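Local coordinates for protein putative Xylose isomerase (Rhodospirillum rubrum, PDB 3QXB) that binds iron and manganese ions in a xylose isomerase-like TIM barrel and probably acts as an isomerase, at residues T59-P64 with Y113-R118; A119-A124 with K168-S173. One frame throughout, in Å; residues are numbered along the deposited sequence.

Contact 1 (T59-P64 with Y113-R118); sequences TDPWWP and YQHLKR. With EDO (1,2-ethanediol), chain O.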
ATOM      1  N   THR A  59      11.154   2.299   5.159  1.00 18.05           N
ATOM      2  CA  THR A  59      11.198   2.289   6.602  1.00 18.15           C
ATOM      3  C   THR A  59       9.975   3.066   7.146  1.00 18.78           C
ATOM      4  O   THR A  59       9.890   4.292   6.976  1.00 18.29           O
ATOM      5  CB  THR A  59      12.572   2.878   7.174  1.00 19.13           C
ATOM      6  OG1 THR A  59      12.724   4.219   6.799  1.00 18.02           O
ATOM      7  CG2 THR A  59      13.821   2.079   6.732  1.00 16.40           C
ATOM      8  N   ASP A  60       9.060   2.331   7.805  1.00 17.35           N
ATOM      9  CA  ASP A  60       7.780   2.858   8.247  1.00 17.98           C
ATOM     10  C   ASP A  60       8.023   3.854   9.401  1.00 18.00           C
ATOM     11  O   ASP A  60       8.640   3.510  10.401  1.00 17.46           O
ATOM     12  CB  ASP A  60       6.886   1.703   8.748  1.00 18.01           C
ATOM     13  CG  ASP A  60       5.432   2.100   8.948  1.00 19.81           C
ATOM     14  OD1 ASP A  60       5.117   3.326   9.022  1.00 16.64           O
ATOM     15  OD2 ASP A  60       4.593   1.160   9.103  1.00 22.35           O
ATOM     16  N   PRO A  61       7.538   5.099   9.261  1.00 18.82           N
ATOM     17  CA  PRO A  61       7.594   6.101  10.338  1.00 17.91           C
ATOM     18  C   PRO A  61       7.036   5.569  11.666  1.00 17.23           C
ATOM     19  O   PRO A  61       7.525   5.904  12.728  1.00 18.51           O
ATOM     20  CB  PRO A  61       6.716   7.246   9.784  1.00 18.22           C
ATOM     21  CG  PRO A  61       6.916   7.197   8.300  1.00 17.96           C
ATOM     22  CD  PRO A  61       6.987   5.666   8.021  1.00 17.93           C
ATOM     23  N   TRP A  62       6.021   4.739  11.600  1.00 17.43           N
ATOM     24  CA  TRP A  62       5.433   4.091  12.796  1.00 17.45           C
ATOM     25  C   TRP A  62       6.350   3.102  13.544  1.00 18.02           C
ATOM     26  O   TRP A  62       6.127   2.802  14.716  1.00 20.21           O
ATOM     27  CB  TRP A  62       4.126   3.406  12.440  1.00 17.52           C
ATOM     28  CG  TRP A  62       3.014   4.335  12.153  1.00 17.35           C
ATOM     29  CD1 TRP A  62       2.410   4.521  10.968  1.00 17.93           C
ATOM     30  CD2 TRP A  62       2.338   5.169  13.085  1.00 16.33           C
ATOM     31  NE1 TRP A  62       1.411   5.450  11.079  1.00 18.41           N
ATOM     32  CE2 TRP A  62       1.368   5.890  12.367  1.00 19.70           C
ATOM     33  CE3 TRP A  62       2.514   5.442  14.446  1.00 19.15           C
ATOM     34  CZ2 TRP A  62       0.523   6.812  12.975  1.00 18.94           C
ATOM     35  CZ3 TRP A  62       1.696   6.371  15.041  1.00 17.76           C
ATOM     36  CH2 TRP A  62       0.707   7.020  14.326  1.00 16.52           C
ATOM     37  N   TRP A  63       7.359   2.564  12.891  1.00 18.79           N
ATOM     38  CA  TRP A  63       8.268   1.615  13.570  1.00 19.65           C
ATOM     39  C   TRP A  63       8.910   2.248  14.813  1.00 19.84           C
ATOM     40  O   TRP A  63       9.122   3.448  14.826  1.00 19.50           O
ATOM     41  CB  TRP A  63       9.362   1.158  12.624  1.00 18.87           C
ATOM     42  CG  TRP A  63       8.931   0.230  11.541  1.00 20.70           C
ATOM     43  CD1 TRP A  63       7.711  -0.413  11.401  1.00 20.53           C
ATOM     44  CD2 TRP A  63       9.730  -0.190  10.440  1.00 16.89           C
ATOM     45  NE1 TRP A  63       7.721  -1.177  10.259  1.00 17.16           N
ATOM     46  CE2 TRP A  63       8.956  -1.080   9.673  1.00 19.68           C
ATOM     47  CE3 TRP A  63      11.046   0.077  10.042  1.00 17.35           C
ATOM     48  CZ2 TRP A  63       9.459  -1.695   8.519  1.00 18.11           C
ATOM     49  CZ3 TRP A  63      11.539  -0.540   8.913  1.00 18.98           C
ATOM     50  CH2 TRP A  63      10.736  -1.367   8.132  1.00 20.31           C
ATOM     51  N   PRO A  64       9.248   1.456  15.837  1.00 21.63           N
ATOM     52  CA  PRO A  64       9.928   2.026  16.994  1.00 22.31           C
ATOM     53  C   PRO A  64      11.192   2.753  16.576  1.00 22.39           C
ATOM     54  O   PRO A  64      11.900   2.314  15.648  1.00 20.54           O
ATOM     55  CB  PRO A  64      10.215   0.815  17.899  1.00 23.35           C
ATOM     56  CG  PRO A  64       9.247  -0.195  17.492  1.00 24.82           C
ATOM     57  CD  PRO A  64       8.873   0.047  16.062  1.00 22.87           C
ATOM     58  N   TYR A 113      -1.504  13.424  12.124  1.00 17.10           N
ATOM     59  CA  TYR A 113      -0.523  14.306  12.767  1.00 18.40           C
ATOM     60  C   TYR A 113       0.726  13.498  13.220  1.00 17.80           C
ATOM     61  O   TYR A 113       1.845  13.788  12.868  1.00 16.62           O
ATOM     62  CB  TYR A 113      -1.164  15.046  13.942  1.00 18.71           C
ATOM     63  CG  TYR A 113      -0.253  16.084  14.545  1.00 19.13           C
ATOM     64  CD1 TYR A 113       0.760  15.703  15.393  1.00 17.85           C
ATOM     65  CD2 TYR A 113      -0.433  17.464  14.281  1.00 18.94           C
ATOM     66  CE1 TYR A 113       1.616  16.619  15.964  1.00 19.58           C
ATOM     67  CE2 TYR A 113       0.415  18.380  14.819  1.00 21.80           C
ATOM     68  CZ  TYR A 113       1.457  17.953  15.667  1.00 22.86           C
ATOM     69  OH  TYR A 113       2.319  18.840  16.243  1.00 21.16           O
ATOM     70  N   GLN A 114       0.488  12.457  13.980  1.00 17.96           N
ATOM     71  CA  GLN A 114       1.544  11.666  14.594  1.00 18.01           C
ATOM     72  C   GLN A 114       2.327  10.922  13.505  1.00 18.17           C
ATOM     73  O   GLN A 114       3.565  10.814  13.543  1.00 19.26           O
ATOM     74  CB  GLN A 114       0.923  10.707  15.620  1.00 17.92           C
ATOM     75  CG  GLN A 114       2.001   9.912  16.429  1.00 17.90           C
ATOM     76  CD  GLN A 114       1.473   9.059  17.548  1.00 22.19           C
ATOM     77  OE1 GLN A 114       2.247   8.638  18.425  1.00 23.17           O
ATOM     78  NE2 GLN A 114       0.178   8.772  17.539  1.00 20.05           N
ATOM     79  N   HIS A 115       1.629  10.480  12.465  1.00 19.26           N
ATOM     80  CA  HIS A 115       2.286   9.845  11.336  1.00 18.03           C
ATOM     81  C   HIS A 115       3.363  10.738  10.775  1.00 18.44           C
ATOM     82  O   HIS A 115       4.515  10.310  10.680  1.00 18.32           O
ATOM     83  CB  HIS A 115       1.279   9.469  10.246  1.00 20.01           C
ATOM     84  CG  HIS A 115       1.900   8.855   9.028  1.00 19.27           C
ATOM     85  ND1 HIS A 115       2.430   7.579   9.027  1.00 22.68           N
ATOM     86  CD2 HIS A 115       2.028   9.319   7.766  1.00 21.77           C
ATOM     87  CE1 HIS A 115       2.906   7.313   7.819  1.00 21.72           C
ATOM     88  NE2 HIS A 115       2.646   8.335   7.029  1.00 21.81           N
ATOM     89  N   LEU A 116       2.988  11.976  10.406  1.00 16.92           N
ATOM     90  CA  LEU A 116       3.921  12.940   9.855  1.00 16.95           C
ATOM     91  C   LEU A 116       4.993  13.432  10.846  1.00 16.31           C
ATOM     92  O   LEU A 116       6.153  13.643  10.450  1.00 16.81           O
ATOM     93  CB  LEU A 116       3.145  14.115   9.250  1.00 16.74           C
ATOM     94  CG  LEU A 116       3.884  15.200   8.462  1.00 15.41           C
ATOM     95  CD1 LEU A 116       4.916  14.631   7.488  1.00 14.07           C
ATOM     96  CD2 LEU A 116       2.870  16.077   7.763  1.00 15.77           C
ATOM     97  N   LYS A 117       4.604  13.646  12.107  1.00 16.78           N
ATOM     98  CA  LYS A 117       5.545  13.946  13.176  1.00 16.72           C
ATOM     99  C   LYS A 117       6.643  12.884  13.237  1.00 16.81           C
ATOM    100  O   LYS A 117       7.828  13.213  13.291  1.00 16.66           O
ATOM    101  CB  LYS A 117       4.838  14.054  14.517  1.00 17.70           C
ATOM    102  CG  LYS A 117       5.719  14.342  15.742  1.00 16.67           C
ATOM    103  CD  LYS A 117       6.359  13.074  16.305  1.00 16.73           C
ATOM    104  CE  LYS A 117       6.956  13.320  17.670  1.00 19.03           C
ATOM    105  NZ  LYS A 117       7.777  12.185  18.114  1.00 17.12           N
ATOM    106  N   ARG A 118       6.257  11.623  13.178  1.00 18.06           N
ATOM    107  CA  ARG A 118       7.232  10.537  13.206  1.00 17.75           C
ATOM    108  C   ARG A 118       8.078  10.501  11.939  1.00 17.26           C
ATOM    109  O   ARG A 118       9.292  10.246  12.010  1.00 17.68           O
ATOM    110  CB  ARG A 118       6.521   9.208  13.464  1.00 17.72           C
ATOM    111  CG  ARG A 118       5.961   9.127  14.885  1.00 16.12           C
ATOM    112  CD  ARG A 118       5.338   7.766  15.240  1.00 18.98           C
ATOM    113  NE  ARG A 118       6.381   6.747  15.317  1.00 19.47           N
ATOM    114  CZ  ARG A 118       7.157   6.517  16.375  1.00 20.09           C
ATOM    115  NH1 ARG A 118       7.000   7.206  17.507  1.00 21.01           N
ATOM    116  NH2 ARG A 118       8.070   5.556  16.322  1.00 18.26           N
TER
HETATM  117  C1  EDO O 365       5.994  16.966  18.637  1.00 31.69           C
HETATM  118  O1  EDO O 365       6.043  17.895  19.734  1.00 34.37           O
HETATM  119  C2  EDO O 365       5.218  17.600  17.493  1.00 29.26           C
HETATM  120  O2  EDO O 365       3.888  17.831  17.910  1.00 29.03           O

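Contact 2 (A119-A124 with K168-S173); sequences AIDMTA and KRQGLS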
ATOM      1  N   ALA A 119       7.454  10.757  10.788  1.00 16.50           N
ATOM      2  CA  ALA A 119       8.215  10.892   9.533  1.00 16.85           C
ATOM      3  C   ALA A 119       9.226  12.035   9.591  1.00 17.65           C
ATOM      4  O   ALA A 119      10.347  11.912   9.087  1.00 18.25           O
ATOM      5  CB  ALA A 119       7.262  11.093   8.328  1.00 15.54           C
ATOM      6  N   ILE A 120       8.839  13.155  10.179  1.00 18.27           N
ATOM      7  CA  ILE A 120       9.777  14.243  10.410  1.00 17.21           C
ATOM      8  C   ILE A 120      10.942  13.775  11.324  1.00 18.28           C
ATOM      9  O   ILE A 120      12.102  14.060  11.044  1.00 19.15           O
ATOM     10  CB  ILE A 120       9.051  15.445  11.051  1.00 17.35           C
ATOM     11  CG1 ILE A 120       8.121  16.084  10.013  1.00 18.32           C
ATOM     12  CG2 ILE A 120      10.051  16.416  11.689  1.00 15.75           C
ATOM     13  CD1 ILE A 120       7.053  17.063  10.573  1.00 15.37           C
ATOM     14  N   ASP A 121      10.642  13.059  12.406  1.00 18.80           N
ATOM     15  CA  ASP A 121      11.737  12.479  13.259  1.00 18.55           C
ATOM     16  C   ASP A 121      12.714  11.618  12.453  1.00 17.57           C
ATOM     17  O   ASP A 121      13.958  11.793  12.475  1.00 16.89           O
ATOM     18  CB  ASP A 121      11.175  11.677  14.412  1.00 18.98           C
ATOM     19  CG  ASP A 121      10.480  12.519  15.438  1.00 20.60           C
ATOM     20  OD1 ASP A 121      10.705  13.749  15.540  1.00 19.38           O
ATOM     21  OD2 ASP A 121       9.669  11.946  16.153  1.00 17.32           O
HETATM   22  N   MSE A 122      12.160  10.696  11.697  1.00 16.48           N
HETATM   23  CA  MSE A 122      12.994   9.842  10.802  1.00 16.71           C
HETATM   24  C   MSE A 122      13.794  10.638   9.768  1.00 17.48           C
HETATM   25  O   MSE A 122      15.015  10.400   9.485  1.00 17.51           O
HETATM   26  CB  MSE A 122      12.038   8.847  10.090  1.00 16.62           C
HETATM   27  CG  MSE A 122      12.732   7.711   9.311  1.00 17.09           C
HETATM   28 SE   MSE A 122      11.340   6.676   8.421  0.75 12.36          SE
HETATM   29  CE  MSE A 122      10.998   7.791   6.978  1.00 12.42           C
ATOM     30  N   THR A 123      13.142  11.630   9.189  1.00 17.51           N
ATOM     31  CA  THR A 123      13.839  12.465   8.186  1.00 17.23           C
ATOM     32  C   THR A 123      15.002  13.249   8.831  1.00 18.30           C
ATOM     33  O   THR A 123      16.089  13.341   8.247  1.00 18.95           O
ATOM     34  CB  THR A 123      12.831  13.390   7.497  1.00 17.71           C
ATOM     35  OG1 THR A 123      11.777  12.596   6.906  1.00 17.60           O
ATOM     36  CG2 THR A 123      13.544  14.276   6.431  1.00 17.10           C
ATOM     37  N   ALA A 124      14.797  13.816  10.021  1.00 18.71           N
ATOM     38  CA  ALA A 124      15.872  14.544  10.740  1.00 19.26           C
ATOM     39  C   ALA A 124      17.006  13.586  11.102  1.00 19.49           C
ATOM     40  O   ALA A 124      18.167  13.929  11.032  1.00 19.29           O
ATOM     41  CB  ALA A 124      15.325  15.180  12.046  1.00 19.70           C
ATOM     42  N   LYS A 168      10.844  22.596  11.715  1.00 21.22           N
ATOM     43  CA  LYS A 168      11.908  23.595  11.842  1.00 22.29           C
ATOM     44  C   LYS A 168      12.777  23.305  13.070  1.00 22.44           C
ATOM     45  O   LYS A 168      13.974  23.360  12.990  1.00 22.83           O
ATOM     46  CB  LYS A 168      11.379  25.025  11.945  1.00 23.79           C
ATOM     47  CG  LYS A 168      12.614  26.049  11.826  1.00 27.80           C
ATOM     48  CD  LYS A 168      12.251  27.464  12.111  1.00 36.18           C
ATOM     49  CE  LYS A 168      12.093  27.734  13.617  1.00 41.04           C
ATOM     50  NZ  LYS A 168      13.319  28.349  14.294  1.00 42.99           N
ATOM     51  N   ARG A 169      12.158  22.987  14.210  1.00 22.31           N
ATOM     52  CA  ARG A 169      12.907  22.675  15.384  1.00 23.81           C
ATOM     53  C   ARG A 169      13.816  21.445  15.173  1.00 24.31           C
ATOM     54  O   ARG A 169      14.919  21.423  15.693  1.00 24.87           O
ATOM     55  CB  ARG A 169      11.950  22.403  16.533  1.00 24.59           C
ATOM     56  CG  ARG A 169      12.577  22.391  17.863  1.00 29.82           C
ATOM     57  CD  ARG A 169      11.428  22.328  18.922  1.00 35.76           C
ATOM     58  NE  ARG A 169      11.510  21.047  19.595  1.00 39.33           N
ATOM     59  CZ  ARG A 169      10.498  20.268  19.950  1.00 37.38           C
ATOM     60  NH1 ARG A 169       9.197  20.566  19.723  1.00 37.14           N
ATOM     61  NH2 ARG A 169      10.832  19.148  20.552  1.00 41.03           N
ATOM     62  N   GLN A 170      13.349  20.440  14.416  1.00 23.20           N
ATOM     63  CA  GLN A 170      14.150  19.256  14.118  1.00 22.60           C
ATOM     64  C   GLN A 170      15.206  19.471  12.985  1.00 23.41           C
ATOM     65  O   GLN A 170      15.954  18.571  12.653  1.00 22.87           O
ATOM     66  CB  GLN A 170      13.207  18.098  13.797  1.00 22.03           C
ATOM     67  CG  GLN A 170      12.222  17.746  14.992  1.00 21.76           C
ATOM     68  CD  GLN A 170      12.941  17.626  16.343  1.00 26.99           C
ATOM     69  OE1 GLN A 170      12.550  18.209  17.363  1.00 33.37           O
ATOM     70  NE2 GLN A 170      13.991  16.934  16.333  1.00 24.26           N
ATOM     71  N   GLY A 171      15.261  20.668  12.421  1.00 22.83           N
ATOM     72  CA  GLY A 171      16.305  21.006  11.448  1.00 21.50           C
ATOM     73  C   GLY A 171      15.879  20.875  10.004  1.00 20.95           C
ATOM     74  O   GLY A 171      16.691  21.130   9.136  1.00 22.09           O
ATOM     75  N   LEU A 172      14.607  20.554   9.716  1.00 19.64           N
ATOM     76  CA  LEU A 172      14.140  20.463   8.336  1.00 20.05           C
ATOM     77  C   LEU A 172      13.978  21.916   7.728  1.00 20.36           C
ATOM     78  O   LEU A 172      13.772  22.890   8.441  1.00 19.12           O
ATOM     79  CB  LEU A 172      12.840  19.611   8.219  1.00 19.79           C
ATOM     80  CG  LEU A 172      12.989  18.058   8.196  1.00 20.87           C
ATOM     81  CD1 LEU A 172      13.605  17.461   9.469  1.00 21.50           C
ATOM     82  CD2 LEU A 172      11.627  17.330   7.967  1.00 17.59           C
ATOM     83  N   SER A 173      14.070  22.020   6.418  1.00 20.48           N
ATOM     84  CA  SER A 173      13.909  23.289   5.690  1.00 22.44           C
ATOM     85  C   SER A 173      12.587  23.436   4.966  1.00 21.71           C
ATOM     86  O   SER A 173      12.210  24.549   4.645  1.00 22.67           O
ATOM     87  CB  SER A 173      14.981  23.379   4.608  1.00 23.42           C
ATOM     88  OG  SER A 173      16.223  23.360   5.205  1.00 29.73           O
TER

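Contact 1 (T59-P64 with Y113-R118)
Pro61 O is gripped by two arginines: Arg118 NE donates to it at 3.0 Å, tilted from the carbonyl plane, and Arg68 adds a second bond. Arg118 NH2 donates to Trp63 O at 2.8 Å, a bond lying in the guanidinium plane but reaching its oxygen from above the carbonyl plane. Arg118 suits this place because its side chain can offer NE and NH2 at once to two loop carbonyls, Pro61 O and Trp63 O; a turn at chi3 (68°) brings both nitrogens round to them. A salt bridge from Arg118 NH2 to Asp65 further fixes its rotation.

Trp62 spans the helix turn with its indole. Trp62 CE3 lies 3.7 Å from Arg118 CD, and the ring plane is nearly parallel to the guanidinium, 8° apart. The Gln114 amide stands steeply at the benzo edge, with Gln114 NE2 3.7 Å from Trp62 CH2, while His115 CA lies over one face of the indole, toward its rim. His115 ND1 comes 3.1 Å from Trp62 NE1, but the angle is too poor for a hydrogen bond; His115 NE2 bonds Ser95. Pro61 adds a rigid apolar wedge, Pro61 CG being 4.0 Å from His115 CE1.

Within the loop, Asp60 OD1 accepts from Trp62 N, forming an Asx turn, and a type I beta turn runs from Asp60 to Trp63. Trp62 also meets Trp63 of the second subunit edge-to-face, and reciprocally, so the contact reaches the dimer interface. It pins a βα loop, between strand 51-55 and helix 65-81, against helix 106-125 of the TIM barrel.

Contact 2 (A119-A124 with K168-S173)
Leu172 reaches helix 106-125 through both of its methyls, and apolar packing carries most of this contact. Leu172 CD1 lies 3.8 Å from Ala124 CB, whereas Leu172 CD2 turns to Thr123 CG2 at 3.9 Å and to Ile120 CG2 at 4.1 Å. The Ile120 branch is available because CG2 stands opposite the backbone N across the CA-CB bond, leaving CG1 (chi1 -70°) beside that N. A branched leucine therefore fits among three apolar groups spread over one helical turn. Ala124 is small enough to let the chains come close: Ala124 CB is 3.5 Å from Gln170 O and 4.0 Å from Gln170 CB.

In the TIM barrel, helix 106-125 here meets the C-terminal end of helix 146-170 and the turn that leads on to strand 174-177. Helix 146-170 finishes in a Schellman motif, in which Gly171 takes a positive phi (98°) where a CB would jam against the carbonyl oxygen of Gln170. That reversal leads the chain into Leu172, which points back at helix 106-125. Thr131 of strand 130-133 packs against Ile120, Thr123 and Leu172, extending the apolar cluster to the barrel wall.

No hydrogen bond crosses the pairing, and the Thr123 hydroxyl and Asp121 carboxylate find their partners elsewhere. Thr123 OG1 donates to Ala119 O at 2.7 Å from above the carbonyl plane, while Thr123 N reaches the same oxygen from the opposite face; Thr89 is a further partner of the hydroxyl. A valine in place of Thr123 would probably leave Ala119 O with one donor fewer and Thr89 without its hydroxyl mate. Asp121 hydrogen-bonds Tyr166 and forms a salt bridge with Lys117.

How the contacts relate
Helix 106-125 is common to both contacts, which take consecutive pieces of it, and their centres lie 12 Å apart. Each is only partly buried. Contact 1 binds the helix to an irregular loop and borders the second subunit, so tryptophans and an arginine fastened to backbone carbonyls do the work. Contact 2 touches no other chain; it joins the helix to the end of helix 146-170 and the turn beyond by methyl packing, with the Thr123 hydroxyl and Asp121 carboxylate bonded elsewhere. The two also meet directly: Pro61 CB packs 3.7 Å from Ala119 N, and selenomethionine Met122 lies against Thr59. Contact 2 is remote from the metal sites, whereas the His115 side chain of contact 1 is about 12 Å from that of metal-binding Glu178.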